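Side-chain contact in vascular endothelial growth factor homolog (Orf virus, PDB 2GNN), which acts as a secreted, disulfide-linked homodimeric growth factor that binds vascular endothelial growth factor receptors and induces endothelial proliferation: residues 27-31 with 32-36. Sequence-based numbering, arbitrary orientation.
Sequences IVVPV and SETHP
Thr34 turns its hydroxyl back on the chain that precedes it: OG1 makes a short hydrogen bond of 2.5 Å to Val31 O, donating to it in the carbonyl plane, on a lone pair, with a C=O...O angle of 130°. The hydroxyl reaches this oxygen because chi1 of 67° tucks OG1 between the backbone N and the carbonyl carbon of its own residue. Val31 O also receives weak bonds from the amides of Thr34 and His35, so three donors converge on one oxygen. OG1 in turn accepts a hydrogen bond from His35 ND1, 2.8 Å away and only 10° out of the imidazole plane; this chain of two hydrogen bonds should restrict the rotation of both side chains. The CB bond of Thr34 points toward the preceding residues, and its other branch, the methyl CG2, meets Val29 CG1 at 3.7 Å and passes within 3.6 Å of Pro30 O. That carbonyl takes a weak bond from Glu33 N. The extended Glu33 side chain crosses the Pro30 ring, its carboxylate against CG and CD, with OE2 3.8 Å from Pro30 CG; this is van der Waals contact with the ring methylenes. The CB bond of Val31 points away from residues 32-36, and the buried side chain packs on Val48 and Phe43. The imidazole of His35 meets Phe92 of strand 85-102 edge-to-face, and Thr34 touches the same phenylalanine. The contacts lie where the end of strand 23-30, which pairs antiparallel with 47-54, runs into a short, weakly bonded helical turn packed beside the long hairpin strand 85-102 of the cystine-knot fold of the PDGF/VEGF family.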
# COMPACT_ATOMS: atom_id res chain seq x y z
N ILE B 27 -1.27 -1.68 2.61
CA ILE B 27 -0.98 -0.28 2.42
C ILE B 27 -0.14 0.14 3.62
O ILE B 27 -0.37 -0.33 4.74
CB ILE B 27 -2.29 0.58 2.22
CG1 ILE B 27 -1.95 1.99 1.74
CG2 ILE B 27 -3.13 0.64 3.49
CD1 ILE B 27 -3.01 2.60 0.82
N VAL B 28 0.87 0.98 3.38
CA VAL B 28 1.73 1.45 4.46
C VAL B 28 1.08 2.69 5.02
O VAL B 28 0.77 3.63 4.28
CB VAL B 28 3.17 1.77 3.95
CG1 VAL B 28 4.04 2.31 5.07
CG2 VAL B 28 3.81 0.52 3.36
N VAL B 29 0.88 2.70 6.33
CA VAL B 29 0.20 3.78 7.02
C VAL B 29 1.08 4.25 8.18
O VAL B 29 1.70 3.42 8.86
CB VAL B 29 -1.20 3.30 7.58
CG1 VAL B 29 -1.93 4.43 8.27
CG2 VAL B 29 -2.09 2.76 6.46
N PRO B 30 1.17 5.57 8.41
CA PRO B 30 1.83 6.10 9.62
C PRO B 30 1.07 5.71 10.88
O PRO B 30 -0.14 5.91 10.96
CB PRO B 30 1.77 7.62 9.43
CG PRO B 30 1.49 7.84 8.00
CD PRO B 30 0.68 6.66 7.55
N VAL B 31 1.77 5.13 11.85
CA VAL B 31 1.15 4.69 13.09
C VAL B 31 0.48 5.85 13.85
O VAL B 31 -0.60 5.69 14.43
CB VAL B 31 2.16 3.96 14.00
CG1 VAL B 31 1.54 3.63 15.35
CG2 VAL B 31 2.65 2.69 13.34
N SER B 32 1.10 7.02 13.85
CA SER B 32 0.55 8.14 14.58
C SER B 32 -0.85 8.50 14.08
O SER B 32 -1.70 8.93 14.86
CB SER B 32 1.45 9.35 14.46
OG SER B 32 1.47 9.76 13.12
N GLU B 33 -1.08 8.33 12.78
CA GLU B 33 -2.38 8.63 12.16
C GLU B 33 -3.48 7.64 12.53
O GLU B 33 -4.66 7.97 12.49
CB GLU B 33 -2.25 8.66 10.64
CG GLU B 33 -1.71 9.97 10.09
CD GLU B 33 -1.57 9.96 8.56
OE1 GLU B 33 -2.23 9.12 7.87
OE2 GLU B 33 -0.80 10.81 8.06
N THR B 34 -3.09 6.41 12.86
CA THR B 34 -4.01 5.40 13.28
C THR B 34 -4.36 5.62 14.75
O THR B 34 -5.40 5.16 15.23
CB THR B 34 -3.40 4.00 13.17
OG1 THR B 34 -2.35 3.88 14.12
CG2 THR B 34 -2.86 3.72 11.74
N HIS B 35 -3.49 6.33 15.47
CA HIS B 35 -3.70 6.59 16.89
C HIS B 35 -3.46 8.04 17.27
O HIS B 35 -2.55 8.32 18.03
CB HIS B 35 -2.79 5.68 17.70
CG HIS B 35 -3.27 4.27 17.80
ND1 HIS B 35 -3.10 3.35 16.79
CD2 HIS B 35 -3.91 3.61 18.80
CE1 HIS B 35 -3.61 2.19 17.15
NE2 HIS B 35 -4.10 2.32 18.37
N PRO B 36 -4.27 8.97 16.74
CA PRO B 36 -4.06 10.41 16.96
C PRO B 36 -4.07 10.86 18.41
O PRO B 36 -3.60 11.96 18.73
CB PRO B 36 -5.24 11.06 16.23
CG PRO B 36 -6.17 9.96 15.88
CD PRO B 36 -5.41 8.72 15.84